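PDB 4BJI: transcription factor tau subunit sfc1 from Schizosaccharomyces pombe, which helps TFIIIC, as part of its tauA domain, bind boxA promoter sites of tRNA and similar genes for RNA polymerase III transcription, this chain being the subunit's DNA-binding domain. Local coordinates for residues 45-50 with 61-66; 187-190 with 194-197; 15-20 with 161-166; 155-160 with 168-173. One frame throughout, in Å; residues are numbered along the deposited sequence. Where two conformers were deposited one is given.

Following the chain from its N terminus, contact 3 opens first, at residues 15-20, where strand 14-15 ends, and closes only at 161-166, so it spans most of the chain. Contact 1 is nested within that span and closes a short loop from the end of helix 35-50 round to the segment after helix 56-60. Contact 4 opens at 155-160, before contact 3 has closed, and ends at 168-173; the two therefore cross, and they touch through Cys163 and Trp169. Contact 2 follows in series at the far end of helix 172-189, which contact 4 also uses. Of the four, contact 3 ties the N-terminal helix-turn-helix family region to the loop before helix 172-189; the others close local loops.

Contact 1 of 4, residues 45-50 with 61-66; sequences KPLFEK and NHLDPS
The imidazole of His62 is reached obliquely by Leu47 CD2, so the leucine lies neither squarely over a face nor at an edge. Two other aromatic rings also meet it: Trp54 in an edge-to-face pair, and His126 with the ring planes about 60° apart. Rotation of the imidazole is further restrained by the hydrogen bond between His62 ND1 and Ala58 O, one turn back.

The meeting across the two segments is wholly apolar. Both methyls of Leu47 straddle the root of the histidine, with CD1 and CD2 each 4.1 Å from His62 CB. Leu47 CD1 also reaches Leu63, whose CD2 lies 3.8 Å away. Leu63 can answer because CG stands anti to its carbonyl carbon (chi1 -70°), which brings the branch end nearer to the helix than its CB direction suggests; Ala43 and Leu44 of helix 35-50 receive it too. Beyond Leu63, Asp64 OD1 accepts from Ser66 N at 2.8 Å through its anti lone pair, an Asx turn at the start of a 3-10 segment.

Helix 35-50 thus packs against the residues following helix 56-60, a join consistent with the helical core of a winged helix-turn-helix DNA-binding domain.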
loop_
_atom_site.group_PDB
_atom_site.type_symbol
_atom_site.label_atom_id
_atom_site.label_comp_id
_atom_site.label_asym_id
_atom_site.label_seq_id
_atom_site.Cartn_x
_atom_site.Cartn_y
_atom_site.Cartn_z
ATOM N N LYS A 45 -13.731 -9.617 -5.355
ATOM C CA LYS A 45 -14.772 -8.608 -5.401
ATOM C C LYS A 45 -15.127 -8.027 -4.015
ATOM O O LYS A 45 -15.129 -6.809 -3.861
ATOM C CB LYS A 45 -16.023 -9.154 -6.132
ATOM C CG LYS A 45 -15.860 -9.183 -7.676
ATOM C CD LYS A 45 -17.058 -9.833 -8.332
ATOM C CE LYS A 45 -16.968 -9.764 -9.862
ATOM N NZ LYS A 45 -18.092 -10.545 -10.497
ATOM N N PRO A 46 -15.420 -8.885 -3.015
ATOM C CA PRO A 46 -15.745 -8.308 -1.700
ATOM C C PRO A 46 -14.557 -7.621 -1.060
ATOM O O PRO A 46 -14.757 -6.685 -0.281
ATOM C CB PRO A 46 -16.157 -9.517 -0.860
ATOM C CG PRO A 46 -15.776 -10.713 -1.645
ATOM C CD PRO A 46 -15.751 -10.303 -3.088
ATOM N N LEU A 47 -13.337 -8.062 -1.345
ATOM C CA LEU A 47 -12.167 -7.389 -0.785
ATOM C C LEU A 47 -12.070 -5.957 -1.325
ATOM O O LEU A 47 -11.731 -5.038 -0.583
ATOM C CB LEU A 47 -10.879 -8.180 -1.036
ATOM C CG LEU A 47 -10.807 -9.550 -0.329
ATOM C CD1 LEU A 47 -9.624 -10.408 -0.754
ATOM C CD2 LEU A 47 -10.777 -9.384 1.173
ATOM N N PHE A 48 -12.376 -5.755 -2.599
ATOM C CA PHE A 48 -12.370 -4.412 -3.169
ATOM C C PHE A 48 -13.554 -3.575 -2.705
ATOM O O PHE A 48 -13.439 -2.350 -2.681
ATOM C CB PHE A 48 -12.304 -4.452 -4.697
ATOM C CG PHE A 48 -10.917 -4.622 -5.238
ATOM C CD1 PHE A 48 -9.975 -3.605 -5.120
ATOM C CD2 PHE A 48 -10.536 -5.794 -5.846
ATOM C CE1 PHE A 48 -8.696 -3.748 -5.605
ATOM C CE2 PHE A 48 -9.228 -5.940 -6.347
ATOM C CZ PHE A 48 -8.314 -4.921 -6.216
ATOM N N GLU A 49 -14.664 -4.201 -2.315
ATOM C CA GLU A 49 -15.739 -3.442 -1.658
ATOM C C GLU A 49 -15.281 -2.977 -0.291
ATOM O O GLU A 49 -15.585 -1.840 0.108
ATOM C CB GLU A 49 -17.020 -4.276 -1.511
ATOM C CG GLU A 49 -17.638 -4.675 -2.814
ATOM C CD GLU A 49 -18.209 -3.496 -3.628
ATOM O OE1 GLU A 49 -18.288 -2.363 -3.128
ATOM O OE2 GLU A 49 -18.598 -3.741 -4.787
ATOM N N LYS A 50 -14.579 -3.820 0.444
ATOM C CA LYS A 50 -14.113 -3.465 1.799
ATOM C C LYS A 50 -13.046 -2.352 1.763
ATOM O O LYS A 50 -12.999 -1.453 2.626
ATOM C CB LYS A 50 -13.503 -4.691 2.496
ATOM C CG LYS A 50 -14.486 -5.828 2.801
ATOM C CD LYS A 50 -13.794 -7.124 3.279
ATOM C CE LYS A 50 -14.810 -8.090 3.889
ATOM N NZ LYS A 50 -14.225 -9.413 4.240
ATOM N N ASN A 61 -2.519 -12.100 1.601
ATOM C CA ASN A 61 -2.701 -12.493 3.000
ATOM C C ASN A 61 -4.166 -12.580 3.414
ATOM O O ASN A 61 -4.490 -13.062 4.498
ATOM C CB ASN A 61 -1.889 -11.583 3.911
ATOM C CG ASN A 61 -0.389 -11.756 3.684
ATOM O OD1 ASN A 61 0.058 -12.801 3.201
ATOM N ND2 ASN A 61 0.380 -10.772 4.032
ATOM N N HIS A 62 -5.059 -12.167 2.523
ATOM C CA HIS A 62 -6.492 -12.320 2.742
ATOM C C HIS A 62 -7.117 -13.355 1.815
ATOM O O HIS A 62 -8.347 -13.474 1.771
ATOM C CB HIS A 62 -7.206 -11.012 2.480
ATOM C CG HIS A 62 -7.007 -9.999 3.548
ATOM N ND1 HIS A 62 -5.839 -9.272 3.703
ATOM C CD2 HIS A 62 -7.848 -9.569 4.519
ATOM C CE1 HIS A 62 -5.968 -8.465 4.740
ATOM N NE2 HIS A 62 -7.175 -8.620 5.249
ATOM N N LEU A 63 -6.302 -14.024 1.011
ATOM C CA LEU A 63 -6.791 -14.988 0.022
ATOM C C LEU A 63 -6.313 -16.412 0.279
ATOM O O LEU A 63 -5.244 -16.645 0.834
ATOM C CB LEU A 63 -6.363 -14.554 -1.395
ATOM C CG LEU A 63 -7.023 -13.311 -2.008
ATOM C CD1 LEU A 63 -6.235 -12.797 -3.199
ATOM C CD2 LEU A 63 -8.438 -13.612 -2.402
ATOM N N ASP A 64 -7.102 -17.371 -0.179
ATOM C CA ASP A 64 -6.658 -18.753 -0.191
ATOM C C ASP A 64 -5.251 -18.813 -0.798
ATOM O O ASP A 64 -5.008 -18.263 -1.868
ATOM C CB ASP A 64 -7.637 -19.579 -1.031
ATOM C CG ASP A 64 -7.385 -21.069 -0.930
ATOM O OD1 ASP A 64 -6.243 -21.503 -1.182
ATOM O OD2 ASP A 64 -8.336 -21.801 -0.600
ATOM N N PRO A 65 -4.304 -19.478 -0.119
ATOM C CA PRO A 65 -2.937 -19.514 -0.667
ATOM C C PRO A 65 -2.784 -20.222 -2.023
ATOM O O PRO A 65 -1.753 -20.066 -2.673
ATOM C CB PRO A 65 -2.127 -20.238 0.417
ATOM C CG PRO A 65 -3.129 -20.768 1.399
ATOM C CD PRO A 65 -4.362 -19.946 1.275
ATOM N N SER A 66 -3.786 -20.972 -2.461
ATOM C CA SER A 66 -3.727 -21.573 -3.795
ATOM C C SER A 66 -3.903 -20.528 -4.915
ATOM O O SER A 66 -3.676 -20.821 -6.091
ATOM C CB SER A 66 -4.765 -22.698 -3.933
ATOM O OG SER A 66 -6.071 -22.262 -3.594
#

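Contact 2 of 4, residues 187-190 with 194-197; sequences FALI and MPSE
Ala188 and Pro195 face each other at the turn of a helix-loop-helix connection, where helix 172-189 ends and the chain heads into helix 197-205. Their CA atoms are only 5.5 Å apart, which is possible because the alanine offers no more than a methyl.

The interactions between the segments are apolar. Ala188 CB points toward the loop and rests 4.0 Å from Pro195 CA, with Pro195 CG somewhat further off at 4.4 Å. It also lies 4.3 Å from the carbonyl carbon of Met194, a selenomethionine whose own CB points away from the helix. Met194 thus adds backbone to this meeting, while its side chain touches Lys131. Leu189 makes the second apolar contact: with CG anti to the carbonyl carbon (chi1 -62°), its CD2 swings round to Pro195 CD, 3.7 Å away. The same leucine touches Pro135, so this side chain packs on both the returning loop and Pro135.

Polar links are made to residues outside the pair of segments. The backbone of Leu189 is hydrogen-bonded to Phe134. At the start of the next helix Ser196 occupies the N-cap position, and its OG receives a hydrogen bond from the backbone N of Ala199.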
loop_
_atom_site.group_PDB
_atom_site.type_symbol
_atom_site.label_atom_id
_atom_site.label_comp_id
_atom_site.label_asym_id
_atom_site.label_seq_id
_atom_site.Cartn_x
_atom_site.Cartn_y
_atom_site.Cartn_z
ATOM N N PHE A 187 15.476 -1.168 9.414
ATOM C CA PHE A 187 16.930 -1.440 9.372
ATOM C C PHE A 187 17.238 -2.524 10.391
ATOM O O PHE A 187 18.050 -3.441 10.162
ATOM C CB PHE A 187 17.769 -0.241 9.822
ATOM C CG PHE A 187 17.902 0.875 8.825
ATOM C CD1 PHE A 187 17.984 0.645 7.464
ATOM C CD2 PHE A 187 17.998 2.181 9.288
ATOM C CE1 PHE A 187 18.138 1.717 6.575
ATOM C CE2 PHE A 187 18.145 3.247 8.412
ATOM C CZ PHE A 187 18.218 3.013 7.055
ATOM N N ALA A 188 16.627 -2.379 11.561
ATOM C CA ALA A 188 16.912 -3.254 12.683
ATOM C C ALA A 188 16.196 -4.582 12.538
ATOM O O ALA A 188 16.801 -5.637 12.679
ATOM C CB ALA A 188 16.510 -2.595 13.995
ATOM N N LEU A 189 14.908 -4.521 12.251
ATOM C CA LEU A 189 14.094 -5.726 12.150
ATOM C C LEU A 189 14.666 -6.701 11.100
ATOM O O LEU A 189 14.661 -7.908 11.318
ATOM C CB LEU A 189 12.635 -5.365 11.824
ATOM C CG LEU A 189 11.948 -4.494 12.913
ATOM C CD1 LEU A 189 10.649 -3.958 12.393
ATOM C CD2 LEU A 189 11.735 -5.314 14.223
ATOM N N ILE A 190 15.130 -6.176 9.962
ATOM C CA ILE A 190 15.644 -7.064 8.915
ATOM C C ILE A 190 16.967 -7.706 9.344
ATOM O O ILE A 190 17.345 -8.755 8.802
ATOM C CB ILE A 190 15.792 -6.357 7.543
ATOM C CG1 ILE A 190 16.876 -5.291 7.602
ATOM C CG2 ILE A 190 14.456 -5.773 7.087
ATOM C CD1 ILE A 190 17.079 -4.588 6.264
HETATM N N MSE A 194 15.675 -5.771 17.690
HETATM C CA MSE A 194 14.615 -4.857 18.079
HETATM C C MSE A 194 15.112 -3.428 17.932
HETATM O O MSE A 194 16.255 -3.110 18.298
HETATM C CB MSE A 194 14.172 -5.112 19.519
HETATM C CG MSE A 194 13.294 -6.336 19.667
HETATM SE SE MSE A 194 11.611 -6.121 18.678
HETATM C CE MSE A 194 10.978 -4.554 19.542
ATOM N N PRO A 195 14.274 -2.560 17.375
ATOM C CA PRO A 195 14.668 -1.153 17.250
ATOM C C PRO A 195 14.958 -0.573 18.622
ATOM O O PRO A 195 14.320 -0.955 19.597
ATOM C CB PRO A 195 13.446 -0.481 16.596
ATOM C CG PRO A 195 12.720 -1.597 15.927
ATOM C CD PRO A 195 12.988 -2.844 16.722
ATOM N N SER A 196 15.953 0.294 18.700
ATOM C CA SER A 196 16.281 0.942 19.958
ATOM C C SER A 196 15.316 2.078 20.237
ATOM O O SER A 196 15.210 3.013 19.455
ATOM C CB SER A 196 17.699 1.482 19.927
ATOM O OG SER A 196 17.860 2.409 20.981
ATOM N N GLU A 197 14.589 1.995 21.339
ATOM C CA GLU A 197 13.596 3.013 21.662
ATOM C C GLU A 197 14.249 4.384 21.794
ATOM O O GLU A 197 13.741 5.397 21.335
ATOM C CB GLU A 197 12.860 2.653 22.955
ATOM C CG GLU A 197 11.519 3.374 23.096
ATOM C CD GLU A 197 11.004 3.426 24.527
ATOM O OE1 GLU A 197 10.944 2.356 25.175
ATOM O OE2 GLU A 197 10.660 4.543 24.995
#

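Contact 3 of 4, residues 15-20 with 161-166; sequences TNMGVE and SECHRD
Met17, present as selenomethionine, carries this contact by laying its terminal methyl against the backbone of 163-165. Met17 CE lies 3.6 Å from His164 O and 3.7 Å from Cys163 O. It also sits 3.8 Å from Cys163 SG, which makes a mixed surface of sulfur and carbonyl oxygens. Further up the side chain, Met17 CG comes within 3.9 Å of Arg165 O. These are van der Waals contacts, although the carbon next to selenium probably carries a slight positive charge and would be well placed beside the two oxygens.

The methyl gets there because the chain folds twice, with chi2 at -71° and chi3 at -70°, so that CE curls round to the cysteine instead of running straight on. Trp82 and Pro86 touch Met17 as well, while the sulfur of Cys163 also packs on Trp169.

The next shell fixes the backbone that presents Met17. Asn16 to Val19 form a type I beta turn, closed by Val19 N bonding to Asn16 O at 3.1 Å. An Asx turn is superimposed on it: Asn16 OD1 accepts from Gly18 N at 2.9 Å, in the carbonyl plane. Arg99 NH1 adds a clamp from outside the turn, hydrogen-bonding to both Met17 O and Val19 O. On the opposing segment His164 ND1 is bonded to Thr167 N, which ties together the turn that carries His164 O and Arg165 O.

The whole joins a beta turn beyond strand 14-15, an outer strand of the mixed sheet of what is probably a winged-helix domain, to the long loop that leads into helix 172-189.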
loop_
_atom_site.group_PDB
_atom_site.type_symbol
_atom_site.label_atom_id
_atom_site.label_comp_id
_atom_site.label_asym_id
_atom_site.label_seq_id
_atom_site.Cartn_x
_atom_site.Cartn_y
_atom_site.Cartn_z
ATOM N N THR A 15 -1.165 3.336 -14.153
ATOM C CA THR A 15 -1.364 4.783 -14.009
ATOM C C THR A 15 -0.225 5.430 -13.229
ATOM O O THR A 15 0.471 4.806 -12.446
ATOM C CB THR A 15 -2.693 5.140 -13.250
ATOM O OG1 THR A 15 -2.772 4.403 -12.044
ATOM C CG2 THR A 15 -3.903 4.849 -14.106
ATOM N N ASN A 16 -0.066 6.732 -13.462
ATOM C CA ASN A 16 0.688 7.588 -12.554
ATOM C C ASN A 16 -0.165 8.790 -12.157
ATOM O O ASN A 16 -1.283 8.965 -12.633
ATOM C CB ASN A 16 2.028 7.982 -13.175
ATOM C CG ASN A 16 1.883 8.830 -14.432
ATOM O OD1 ASN A 16 1.200 9.865 -14.435
ATOM N ND2 ASN A 16 2.565 8.426 -15.486
HETATM N N MSE A 17 0.390 9.630 -11.288
HETATM C CA MSE A 17 -0.368 10.725 -10.702
HETATM C C MSE A 17 -0.810 11.783 -11.695
HETATM O O MSE A 17 -1.695 12.597 -11.387
HETATM C CB MSE A 17 0.435 11.397 -9.593
HETATM C CG MSE A 17 0.517 10.518 -8.333
HETATM SE SE MSE A 17 -1.176 10.392 -7.361
HETATM C CE MSE A 17 -1.199 12.200 -6.711
ATOM N N GLY A 18 -0.191 11.792 -12.859
ATOM C CA GLY A 18 -0.564 12.739 -13.892
ATOM C C GLY A 18 -1.736 12.341 -14.767
ATOM O O GLY A 18 -2.182 13.153 -15.606
ATOM N N VAL A 19 -2.279 11.146 -14.591
ATOM C CA VAL A 19 -3.337 10.642 -15.494
ATOM C C VAL A 19 -4.592 11.508 -15.350
ATOM O O VAL A 19 -4.991 11.863 -14.246
ATOM C CB VAL A 19 -3.657 9.158 -15.213
ATOM C CG1 VAL A 19 -4.441 8.941 -13.865
ATOM C CG2 VAL A 19 -4.449 8.571 -16.386
ATOM N N GLU A 20 -5.226 11.863 -16.470
ATOM C CA GLU A 20 -6.390 12.746 -16.373
ATOM C C GLU A 20 -7.565 12.082 -15.635
ATOM O O GLU A 20 -8.115 12.639 -14.676
ATOM C CB GLU A 20 -6.836 13.202 -17.766
ATOM C CG GLU A 20 -7.888 14.294 -17.705
ATOM C CD GLU A 20 -8.362 14.732 -19.079
ATOM O OE1 GLU A 20 -7.539 14.741 -20.020
ATOM O OE2 GLU A 20 -9.562 15.056 -19.216
ATOM N N SER A 161 -5.054 19.908 1.449
ATOM C CA SER A 161 -6.228 20.197 0.630
ATOM C C SER A 161 -6.170 19.629 -0.786
ATOM O O SER A 161 -7.108 19.794 -1.542
ATOM C CB SER A 161 -6.452 21.712 0.525
ATOM O OG SER A 161 -5.517 22.238 -0.354
ATOM N N GLU A 162 -5.076 18.967 -1.125
ATOM C CA GLU A 162 -4.919 18.332 -2.442
ATOM C C GLU A 162 -3.960 17.172 -2.272
ATOM O O GLU A 162 -3.109 17.187 -1.387
ATOM C CB GLU A 162 -4.380 19.353 -3.439
ATOM C CG GLU A 162 -4.363 18.880 -4.880
ATOM C CD GLU A 162 -3.896 19.977 -5.832
ATOM O OE1 GLU A 162 -4.682 20.922 -5.989
ATOM O OE2 GLU A 162 -2.748 19.867 -6.301
ATOM N N CYS A 163 -4.104 16.159 -3.123
ATOM C CA CYS A 163 -3.246 14.973 -3.094
ATOM C C CYS A 163 -1.935 15.263 -3.832
ATOM O O CYS A 163 -1.915 15.434 -5.039
ATOM C CB CYS A 163 -3.957 13.797 -3.742
ATOM S SG CYS A 163 -3.214 12.204 -3.472
ATOM N N HIS A 164 -0.857 15.363 -3.066
ATOM C CA HIS A 164 0.462 15.698 -3.583
ATOM C C HIS A 164 1.099 14.567 -4.366
ATOM O O HIS A 164 0.918 13.383 -4.029
ATOM C CB HIS A 164 1.360 16.079 -2.408
ATOM C CG HIS A 164 2.706 16.610 -2.796
ATOM N ND1 HIS A 164 3.820 15.806 -2.900
ATOM C CD2 HIS A 164 3.121 17.868 -3.055
ATOM C CE1 HIS A 164 4.863 16.539 -3.246
ATOM N NE2 HIS A 164 4.471 17.800 -3.332
ATOM N N ARG A 165 1.860 14.900 -5.401
ATOM C CA ARG A 165 2.443 13.914 -6.299
ATOM C C ARG A 165 3.346 12.890 -5.620
ATOM O O ARG A 165 3.543 11.776 -6.138
ATOM C CB ARG A 165 3.216 14.643 -7.409
ATOM C CG ARG A 165 4.252 15.619 -6.919
ATOM C CD ARG A 165 4.661 16.589 -8.047
ATOM N NE ARG A 165 4.894 15.905 -9.318
ATOM C CZ ARG A 165 4.960 16.526 -10.490
ATOM N NH1 ARG A 165 4.794 17.838 -10.548
ATOM N NH2 ARG A 165 5.186 15.837 -11.603
ATOM N N ASP A 166 3.953 13.285 -4.503
ATOM C CA ASP A 166 4.841 12.400 -3.725
ATOM C C ASP A 166 4.210 11.977 -2.395
ATOM O O ASP A 166 4.207 10.771 -2.060
ATOM C CB ASP A 166 6.166 13.082 -3.403
ATOM C CG ASP A 166 6.949 13.465 -4.632
ATOM O OD1 ASP A 166 6.898 12.722 -5.624
ATOM O OD2 ASP A 166 7.641 14.496 -4.547
#

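Contact 4 of 4, residues 155-160 with 168-173; sequences KDTQLR and GWYRSG
Thr157 begins a loop that folds back on the N-terminal approach to helix 172-189, where Arg171 is the N-cap residue. Its CG2 meets the Tyr170 ring at the edge, 3.6 Å from CD1. With OG1 anti to the backbone N (chi1 -171°), the Thr157 hydroxyl oxygen OG1 is 2.8 Å from water 1; that water donates to Gln158 O and accepts from Arg171 N. An alanine in place of Thr157 would take away both branches and is likely to open a gap beside the tyrosine edge and leave water 1 with one fewer partner.

Gln158 contributes its backbone oxygen: a second water donates to it and accepts from Arg171 NH1, lying in the guanidinium plane, while NH2 of that arginine forms a salt bridge with Glu208.

Leu159 lies alongside Tyr170, its CD2 3.8 Å from CE1. Its CA makes a CH...O contact with Trp169 O at 3.3 Å.

Arg160 N donates to the same oxygen at 2.8 Å, with an N-H...O angle of 160°, the direct hydrogen bond joining the segments. A bend at chi3 (87°) turns the guanidinium so that NE reaches water 3, which also accepts from Ser172 N; NH1 bonds to Glu162 O. CD packs near both Gly168 O and Tyr170 O. Finally, Arg160 O lies in the indole plane of Trp169, 3.3 Å from CE3.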
loop_
_atom_site.group_PDB
_atom_site.type_symbol
_atom_site.label_atom_id
_atom_site.label_comp_id
_atom_site.label_asym_id
_atom_site.label_seq_id
_atom_site.Cartn_x
_atom_site.Cartn_y
_atom_site.Cartn_z
ATOM N N LYS A 155 -2.746 9.185 11.998
ATOM C CA LYS A 155 -4.150 9.334 12.343
ATOM C C LYS A 155 -4.516 10.785 12.695
ATOM O O LYS A 155 -5.602 11.250 12.358
ATOM C CB LYS A 155 -4.506 8.430 13.517
ATOM C CG LYS A 155 -5.967 8.513 13.884
ATOM C CD LYS A 155 -6.281 7.610 15.063
ATOM C CE LYS A 155 -7.704 7.876 15.590
ATOM N NZ LYS A 155 -8.499 6.628 15.841
ATOM N N ASP A 156 -3.626 11.489 13.374
ATOM C CA ASP A 156 -3.985 12.769 13.954
ATOM C C ASP A 156 -3.682 13.936 13.031
ATOM O O ASP A 156 -4.091 15.067 13.291
ATOM C CB ASP A 156 -3.250 13.022 15.266
ATOM C CG ASP A 156 -3.590 12.019 16.354
ATOM O OD1 ASP A 156 -4.574 11.278 16.228
ATOM O OD2 ASP A 156 -2.852 11.988 17.365
ATOM N N THR A 157 -2.928 13.715 11.959
ATOM C CA THR A 157 -2.430 14.838 11.190
ATOM C C THR A 157 -3.479 15.458 10.282
ATOM O O THR A 157 -4.306 14.739 9.697
ATOM C CB THR A 157 -1.154 14.414 10.401
ATOM O OG1 THR A 157 -0.549 15.538 9.830
ATOM C CG2 THR A 157 -1.454 13.400 9.303
ATOM N N GLN A 158 -3.450 16.777 10.165
ATOM C CA GLN A 158 -4.381 17.450 9.282
ATOM C C GLN A 158 -4.004 17.217 7.836
ATOM O O GLN A 158 -2.926 17.601 7.401
ATOM C CB GLN A 158 -4.399 18.945 9.594
ATOM C CG GLN A 158 -5.356 19.760 8.725
ATOM C CD GLN A 158 -5.384 21.221 9.077
ATOM O OE1 GLN A 158 -5.508 21.592 10.235
ATOM N NE2 GLN A 158 -5.290 22.062 8.059
ATOM N N LEU A 159 -4.915 16.624 7.084
ATOM C CA LEU A 159 -4.601 16.314 5.681
ATOM C C LEU A 159 -4.497 17.588 4.859
ATOM O O LEU A 159 -5.144 18.613 5.156
ATOM C CB LEU A 159 -5.655 15.387 5.111
ATOM C CG LEU A 159 -5.793 14.047 5.842
ATOM C CD1 LEU A 159 -6.868 13.172 5.176
ATOM C CD2 LEU A 159 -4.492 13.310 5.915
ATOM N N ARG A 160 -3.675 17.520 3.826
ATOM C CA ARG A 160 -3.600 18.584 2.820
ATOM C C ARG A 160 -4.912 18.752 2.106
ATOM O O ARG A 160 -5.757 17.847 2.083
ATOM C CB ARG A 160 -2.556 18.206 1.745
ATOM C CG ARG A 160 -1.182 17.954 2.295
ATOM C CD ARG A 160 -0.187 17.624 1.181
ATOM N NE ARG A 160 0.428 18.812 0.572
ATOM C CZ ARG A 160 0.214 19.276 -0.640
ATOM N NH1 ARG A 160 -0.704 18.798 -1.461
ATOM N NH2 ARG A 160 0.966 20.289 -1.051
ATOM N N GLY A 168 1.054 12.539 -1.219
ATOM C CA GLY A 168 -0.380 12.346 -1.200
ATOM C C GLY A 168 -1.059 13.330 -0.276
ATOM O O GLY A 168 -0.855 14.559 -0.365
ATOM N N TRP A 169 -1.909 12.824 0.608
ATOM C CA TRP A 169 -2.724 13.689 1.460
ATOM C C TRP A 169 -1.989 14.171 2.715
ATOM O O TRP A 169 -2.572 14.915 3.513
ATOM C CB TRP A 169 -3.987 12.926 1.835
ATOM C CG TRP A 169 -4.910 12.684 0.675
ATOM C CD1 TRP A 169 -5.150 11.507 0.016
ATOM C CD2 TRP A 169 -5.739 13.676 0.059
ATOM N NE1 TRP A 169 -6.073 11.717 -0.989
ATOM C CE2 TRP A 169 -6.466 13.033 -0.966
ATOM C CE3 TRP A 169 -5.954 15.031 0.289
ATOM C CZ2 TRP A 169 -7.375 13.714 -1.765
ATOM C CZ3 TRP A 169 -6.873 15.700 -0.511
ATOM C CH2 TRP A 169 -7.554 15.029 -1.535
ATOM N N TYR A 170 -0.725 13.791 2.881
ATOM C CA TYR A 170 0.022 14.113 4.096
ATOM C C TYR A 170 0.976 15.276 3.888
ATOM O O TYR A 170 1.696 15.342 2.874
ATOM C CB TYR A 170 0.819 12.901 4.602
ATOM C CG TYR A 170 -0.094 11.778 4.966
ATOM C CD1 TYR A 170 -0.892 11.858 6.112
ATOM C CD2 TYR A 170 -0.151 10.627 4.217
ATOM C CE1 TYR A 170 -1.747 10.806 6.453
ATOM C CE2 TYR A 170 -0.993 9.566 4.564
ATOM C CZ TYR A 170 -1.808 9.692 5.670
ATOM O OH TYR A 170 -2.667 8.665 6.041
ATOM N N ARG A 171 0.992 16.185 4.850
ATOM C CA ARG A 171 1.946 17.282 4.873
ATOM C C ARG A 171 3.364 16.722 4.823
ATOM O O ARG A 171 3.677 15.737 5.511
ATOM C CB ARG A 171 1.710 18.126 6.134
ATOM C CG ARG A 171 2.625 19.319 6.282
ATOM C CD ARG A 171 2.217 20.061 7.534
ATOM N NE ARG A 171 2.692 19.386 8.727
ATOM C CZ ARG A 171 1.939 18.768 9.622
ATOM N NH1 ARG A 171 0.608 18.753 9.479
ATOM N NH2 ARG A 171 2.505 18.157 10.711
ATOM N N SER A 172 4.234 17.348 4.043
ATOM C CA SER A 172 5.551 16.782 3.791
ATOM C C SER A 172 6.348 16.492 5.068
ATOM O O SER A 172 6.901 15.403 5.189
ATOM C CB SER A 172 6.381 17.633 2.820
ATOM O OG SER A 172 6.713 18.880 3.389
ATOM N N GLY A 173 6.416 17.398 6.023
ATOM C CA GLY A 173 7.269 17.117 7.173
ATOM C C GLY A 173 6.767 15.972 8.018
ATOM O O GLY A 173 7.542 15.243 8.622
HETATM O O HOH W 1 -0.820 15.840 7.029
HETATM O O HOH W 2 -1.264 19.883 7.390
HETATM O O HOH W 3 3.008 19.668 2.270
#